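Local atomic coordinates of pyruvate kinase (Toxoplasma gondii, PDB entry 3GG8), a protein that catalyses the last step of glycolysis, transferring the phosphoryl group of phosphoenolpyruvate to ADP to give pyruvate and ATP. Residues C[97-103]-C[222-228]; C[210-214]-C[238-243]. One frame throughout, in Å; residues are numbered along the deposited sequence. Where two conformers were deposited one is given.

Contact 1. Residues C[97-103]-C[222-228]; sequences AILLDTK and CNFIAAS
Leu99 and Phe224 meet on one face of the sheet, their side chains set at a slant to each other. CD1 of Leu99 lies 3.9 Å from CB of Phe224, and its other branch, CD2, reaches CB of Ala226 at 3.6 Å. With CG anti to the backbone N (chi1 180°), Leu99 places its two methyls over two residues of the facing strand that share this face, Phe224 and Ala226. The Phe224 ring receives CB of Ala97 at its edge, in plane, 4.0 Å from CE2. His447 adds an edge-to-face ring contact to Phe224. The opposite face carries Leu100 and Ile225, which lie side by side and point the same way. Further along, CG2 of Thr102 meets CG2 of Ile225.

Strands 97-101 and 224-227 are neighbouring parallel strands, the third and fourth of the eight-stranded (beta/alpha)8 barrel. Leu100 N bonds Phe224 O, Ala226 N bonds Leu100 O, and Thr102 N bonds Ala226 O. At the start of this ladder Ile98 O accepts two bonds, from the N atoms of Asn223 and Phe224. Ile98 N donates a nearly straight bond to Asn223 OD1 (2.9 Å, 169°), so the side-chain amide oxygen takes the place of a backbone carbonyl.

At the C-terminal end the bonds pass to hydroxyls. Ser228 OG donates to Thr102 O at 2.8 Å, and Ser228 N donates to Thr102 OG1 at 3.1 Å. Asp101 OD1 approaches Ser228 OG at 3.0 Å. Its other oxygen, OD2, forms salt bridges with Arg66 and Lys255, and Lys255 also bonds Ser228 OG.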
loop_
_atom_site.group_PDB
_atom_site.type_symbol
_atom_site.label_atom_id
_atom_site.label_comp_id
_atom_site.label_asym_id
_atom_site.label_seq_id
_atom_site.Cartn_x
_atom_site.Cartn_y
_atom_site.Cartn_z
ATOM N N ALA C 97 9.527 36.940 -15.149
ATOM C CA ALA C 97 8.963 37.670 -14.013
ATOM C C ALA C 97 10.048 38.532 -13.401
ATOM O O ALA C 97 11.240 38.229 -13.513
ATOM C CB ALA C 97 8.380 36.721 -12.984
ATOM N N ILE C 98 9.617 39.617 -12.768
ATOM C CA ILE C 98 10.509 40.546 -12.082
ATOM C C ILE C 98 10.215 40.505 -10.577
ATOM O O ILE C 98 9.071 40.652 -10.151
ATOM C CB ILE C 98 10.390 41.965 -12.681
ATOM C CG1 ILE C 98 10.766 41.926 -14.175
ATOM C CG2 ILE C 98 11.277 42.954 -11.931
ATOM C CD1 ILE C 98 10.507 43.234 -14.915
ATOM N N LEU C 99 11.264 40.220 -9.802
ATOM C CA LEU C 99 11.204 40.109 -8.352
ATOM C C LEU C 99 12.003 41.261 -7.710
ATOM O O LEU C 99 13.198 41.394 -7.981
ATOM C CB LEU C 99 11.766 38.723 -7.942
ATOM C CG LEU C 99 11.865 38.257 -6.474
ATOM C CD1 LEU C 99 11.348 36.826 -6.289
ATOM C CD2 LEU C 99 13.288 38.344 -5.926
ATOM N N LEU C 100 11.343 42.108 -6.903
ATOM C CA LEU C 100 12.036 43.101 -6.067
ATOM C C LEU C 100 12.453 42.452 -4.736
ATOM O O LEU C 100 11.611 41.930 -4.009
ATOM C CB LEU C 100 11.123 44.301 -5.801
ATOM C CG LEU C 100 11.637 45.594 -5.158
ATOM C CD1 LEU C 100 10.589 46.673 -5.305
ATOM C CD2 LEU C 100 11.994 45.438 -3.681
ATOM N N ASP C 101 13.747 42.461 -4.433
ATOM C CA ASP C 101 14.262 41.890 -3.178
ATOM C C ASP C 101 14.672 43.036 -2.247
ATOM O O ASP C 101 15.645 43.738 -2.507
ATOM C CB ASP C 101 15.442 40.942 -3.456
ATOM C CG ASP C 101 15.938 40.209 -2.199
ATOM O OD1 ASP C 101 15.905 40.801 -1.088
ATOM O OD2 ASP C 101 16.389 39.039 -2.318
ATOM N N THR C 102 13.920 43.225 -1.167
ATOM C CA THR C 102 14.099 44.404 -0.320
ATOM C C THR C 102 15.445 44.379 0.443
ATOM O O THR C 102 16.042 43.300 0.679
ATOM C CB THR C 102 12.911 44.606 0.661
ATOM O OG1 THR C 102 12.844 43.498 1.550
ATOM C CG2 THR C 102 11.564 44.731 -0.082
ATOM N N LYS C 103 15.932 45.571 0.790
ATOM C CA LYS C 103 17.106 45.699 1.643
ATOM C C LYS C 103 16.800 45.149 3.039
ATOM O O LYS C 103 17.485 44.238 3.526
ATOM C CB LYS C 103 17.536 47.159 1.736
ATOM C CG LYS C 103 18.835 47.416 2.482
ATOM C CD LYS C 103 19.031 48.896 2.595
ATOM C CE LYS C 103 20.251 49.269 3.406
ATOM N NZ LYS C 103 21.400 49.361 2.484
ATOM N N CYS C 222 6.870 45.083 -11.172
ATOM C CA CYS C 222 7.420 43.932 -10.451
ATOM C C CYS C 222 6.266 42.972 -10.131
ATOM O O CYS C 222 5.162 43.415 -9.800
ATOM C CB CYS C 222 8.132 44.374 -9.183
ATOM S SG CYS C 222 9.559 45.414 -9.509
ATOM N N ASN C 223 6.514 41.673 -10.285
ATOM C CA ASN C 223 5.474 40.668 -10.066
ATOM C C ASN C 223 5.556 40.052 -8.680
ATOM O O ASN C 223 4.566 39.536 -8.169
ATOM C CB ASN C 223 5.518 39.567 -11.137
ATOM C CG ASN C 223 5.702 40.127 -12.532
ATOM O OD1 ASN C 223 6.798 40.060 -13.098
ATOM N ND2 ASN C 223 4.637 40.707 -13.086
ATOM N N PHE C 224 6.746 40.102 -8.086
ATOM C CA PHE C 224 6.966 39.582 -6.754
ATOM C C PHE C 224 7.728 40.585 -5.905
ATOM O O PHE C 224 8.567 41.335 -6.415
ATOM C CB PHE C 224 7.809 38.298 -6.793
ATOM C CG PHE C 224 7.159 37.128 -7.482
ATOM C CD1 PHE C 224 6.398 36.200 -6.749
ATOM C CD2 PHE C 224 7.366 36.899 -8.845
ATOM C CE1 PHE C 224 5.815 35.082 -7.367
ATOM C CE2 PHE C 224 6.783 35.786 -9.479
ATOM C CZ PHE C 224 6.010 34.873 -8.731
ATOM N N ILE C 225 7.450 40.570 -4.601
ATOM C CA ILE C 225 8.338 41.157 -3.607
ATOM C C ILE C 225 8.960 40.014 -2.794
ATOM O O ILE C 225 8.253 39.172 -2.244
ATOM C CB ILE C 225 7.612 42.132 -2.642
ATOM C CG1 ILE C 225 6.746 43.170 -3.387
ATOM C CG2 ILE C 225 8.600 42.798 -1.677
ATOM C CD1 ILE C 225 7.486 44.230 -4.215
ATOM N N ALA C 226 10.281 39.968 -2.754
ATOM C CA ALA C 226 10.976 39.094 -1.825
ATOM C C ALA C 226 11.395 39.987 -0.672
ATOM O O ALA C 226 12.089 40.969 -0.883
ATOM C CB ALA C 226 12.192 38.438 -2.479
ATOM N N ALA C 227 10.929 39.676 0.537
ATOM C CA ALA C 227 11.130 40.561 1.675
ATOM C C ALA C 227 12.224 39.963 2.556
ATOM O O ALA C 227 12.055 38.893 3.122
ATOM C CB ALA C 227 9.839 40.720 2.448
ATOM N N SER C 228 13.347 40.657 2.669
ATOM C CA SER C 228 14.458 40.122 3.449
ATOM C C SER C 228 14.118 40.017 4.933
ATOM O O SER C 228 13.340 40.822 5.456
ATOM C CB SER C 228 15.717 40.962 3.218
ATOM O OG SER C 228 16.129 40.803 1.876
#

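Contact 2. Residues C[210-214]-C[238-243]; sequences KHDIL and YIRGLL
Ile213 CG1 lies beside the backbone N (chi1 -72°), which leaves CG2 anti to N and facing CD2 of Leu243, at 3.8 Å. The two side chains cross at about a right angle. CD1 of Ile213 takes another direction. It reaches CG2 of Ile239 at 4.3 Å and comes near CD2 of Leu242.

Leu242 faces the other helix. The Lys210 chain runs out extended as far as CD, which meets CD1 of Leu242 at 3.7 Å, and bends only beyond it. Here too the side chains are nearly perpendicular. The same CD passes 4.0 Å from the hydroxyl OH of Tyr238. The residue after Ile213, Leu214, sets CD2 against the backbone carbonyl of Leu242, 3.3 Å from O.

Helices 207-217 and 233-243 lie on the outside of the barrel. Their short segments run 10.7 Å apart at an angle of 50°. Both pack inward on strand 224-227, which separates them in sequence: Ile213 touches Ile225, and Ile239 touches Ala227. Leu243 and Ile239 also reach Ile252 on the next strand.

No hydrogen bond or salt bridge joins the two segments. Ile213, Ile239 and Leu243 are buried. Leu242, Leu214 and Lys210 lie nearer the surface, and Tyr238 is exposed. The helices are therefore joined here by apolar contacts, with the methylenes of a lysine extending them outward.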
loop_
_atom_site.group_PDB
_atom_site.type_symbol
_atom_site.label_atom_id
_atom_site.label_comp_id
_atom_site.label_asym_id
_atom_site.label_seq_id
_atom_site.Cartn_x
_atom_site.Cartn_y
_atom_site.Cartn_z
ATOM N N LYS C 210 9.440 50.413 2.260
ATOM C CA LYS C 210 8.111 50.865 1.895
ATOM C C LYS C 210 8.142 51.694 0.601
ATOM O O LYS C 210 7.314 51.494 -0.285
ATOM C CB LYS C 210 7.453 51.649 3.054
ATOM C CG LYS C 210 6.129 52.320 2.665
ATOM C CD LYS C 210 5.196 52.578 3.824
ATOM C CE LYS C 210 5.123 54.058 4.132
ATOM N NZ LYS C 210 3.826 54.452 4.787
ATOM N N HIS C 211 9.100 52.612 0.498
ATOM C CA HIS C 211 9.280 53.448 -0.698
ATOM C C HIS C 211 9.603 52.597 -1.943
ATOM O O HIS C 211 9.044 52.810 -3.039
ATOM C CB HIS C 211 10.378 54.487 -0.420
ATOM C CG HIS C 211 10.743 55.339 -1.601
ATOM N ND1 HIS C 211 9.859 56.218 -2.192
ATOM C CD2 HIS C 211 11.911 55.477 -2.267
ATOM C CE1 HIS C 211 10.465 56.840 -3.188
ATOM N NE2 HIS C 211 11.715 56.415 -3.248
ATOM N N ASP C 212 10.487 51.622 -1.764
ATOM C CA ASP C 212 10.837 50.704 -2.833
ATOM C C ASP C 212 9.662 49.847 -3.295
ATOM O O ASP C 212 9.502 49.608 -4.484
ATOM C CB ASP C 212 11.993 49.819 -2.394
ATOM C CG ASP C 212 13.262 50.614 -2.100
ATOM O OD1 ASP C 212 13.406 51.737 -2.616
ATOM O OD2 ASP C 212 14.122 50.100 -1.364
ATOM N N ILE C 213 8.835 49.383 -2.366
ATOM C CA ILE C 213 7.661 48.586 -2.736
ATOM C C ILE C 213 6.588 49.412 -3.466
ATOM O O ILE C 213 6.075 48.994 -4.516
ATOM C CB ILE C 213 7.047 47.882 -1.500
ATOM C CG1 ILE C 213 7.963 46.732 -1.051
ATOM C CG2 ILE C 213 5.610 47.390 -1.789
ATOM C CD1 ILE C 213 7.734 46.282 0.404
ATOM N N LEU C 214 6.269 50.577 -2.917
ATOM C CA LEU C 214 5.164 51.382 -3.425
ATOM C C LEU C 214 5.552 52.223 -4.638
ATOM O O LEU C 214 4.787 52.309 -5.594
ATOM C CB LEU C 214 4.598 52.300 -2.330
ATOM C CG LEU C 214 3.981 51.734 -1.038
ATOM C CD1 LEU C 214 3.605 52.897 -0.092
ATOM C CD2 LEU C 214 2.748 50.860 -1.303
ATOM N N TYR C 238 1.519 42.877 6.792
ATOM C CA TYR C 238 1.873 44.280 6.661
ATOM C C TYR C 238 2.161 44.662 5.214
ATOM O O TYR C 238 1.634 45.664 4.726
ATOM C CB TYR C 238 3.053 44.643 7.581
ATOM C CG TYR C 238 3.472 46.076 7.418
ATOM C CD1 TYR C 238 2.600 47.116 7.740
ATOM C CD2 TYR C 238 4.721 46.397 6.908
ATOM C CE1 TYR C 238 2.975 48.448 7.564
ATOM C CE2 TYR C 238 5.105 47.713 6.730
ATOM C CZ TYR C 238 4.235 48.731 7.050
ATOM O OH TYR C 238 4.626 50.040 6.867
ATOM N N ILE C 239 2.977 43.850 4.524
ATOM C CA ILE C 239 3.234 44.074 3.103
ATOM C C ILE C 239 1.953 43.981 2.245
ATOM O O ILE C 239 1.745 44.812 1.352
ATOM C CB ILE C 239 4.313 43.144 2.539
ATOM C CG1 ILE C 239 5.614 43.302 3.327
ATOM C CG2 ILE C 239 4.538 43.453 1.048
ATOM C CD1 ILE C 239 6.468 42.077 3.364
ATOM N N ARG C 240 1.105 42.985 2.526
ATOM C CA ARG C 240 -0.140 42.817 1.783
ATOM C C ARG C 240 -1.068 44.030 1.896
ATOM O O ARG C 240 -1.677 44.442 0.904
ATOM C CB ARG C 240 -0.866 41.545 2.209
ATOM C CG ARG C 240 -2.106 41.258 1.388
ATOM C CD ARG C 240 -2.522 39.815 1.499
ATOM N NE ARG C 240 -1.614 38.914 0.792
ATOM C CZ ARG C 240 -0.873 37.984 1.381
ATOM N NH1 ARG C 240 -0.090 37.203 0.647
ATOM N NH2 ARG C 240 -0.927 37.831 2.706
ATOM N N GLY C 241 -1.167 44.612 3.087
ATOM C CA GLY C 241 -1.990 45.803 3.279
ATOM C C GLY C 241 -1.354 47.018 2.634
ATOM O O GLY C 241 -2.045 47.904 2.115
ATOM N N LEU C 242 -0.024 47.057 2.680
ATOM C CA LEU C 242 0.773 48.083 2.012
ATOM C C LEU C 242 0.516 48.065 0.513
ATOM O O LEU C 242 0.266 49.110 -0.081
ATOM C CB LEU C 242 2.248 47.822 2.271
ATOM C CG LEU C 242 3.256 48.914 2.554
ATOM C CD1 LEU C 242 2.761 49.818 3.693
ATOM C CD2 LEU C 242 4.587 48.251 2.900
ATOM N N LEU C 243 0.570 46.869 -0.077
ATOM C CA LEU C 243 0.405 46.676 -1.516
ATOM C C LEU C 243 -0.968 47.172 -2.010
ATOM O O LEU C 243 -1.083 47.779 -3.086
ATOM C CB LEU C 243 0.621 45.203 -1.879
ATOM C CG LEU C 243 2.075 44.704 -1.994
ATOM C CD1 LEU C 243 2.155 43.195 -2.066
ATOM C CD2 LEU C 243 2.802 45.332 -3.210
#

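In the fold
The two contacts lie about 11 Å apart, centre to centre, both in the barrel domain. Contact 1 joins two strands of the barrel wall; contact 2 joins two helices of the layer around it. Along the chain the order is strand 97-101, helix 207-217, strand 224-227 and helix 233-243, so the segments of the two contacts alternate. The contacts also touch directly. Leu100 CD1 lies 3.2 Å from Asp212 O, and Thr102 packs on Ile213. Strand 224-227 is therefore covered by the helices that precede and follow it. Barrels of this kind carry their active site at the C-terminal strand ends, where Asp101, Ser228 and Lys255 meet, so contact 1 probably borders it.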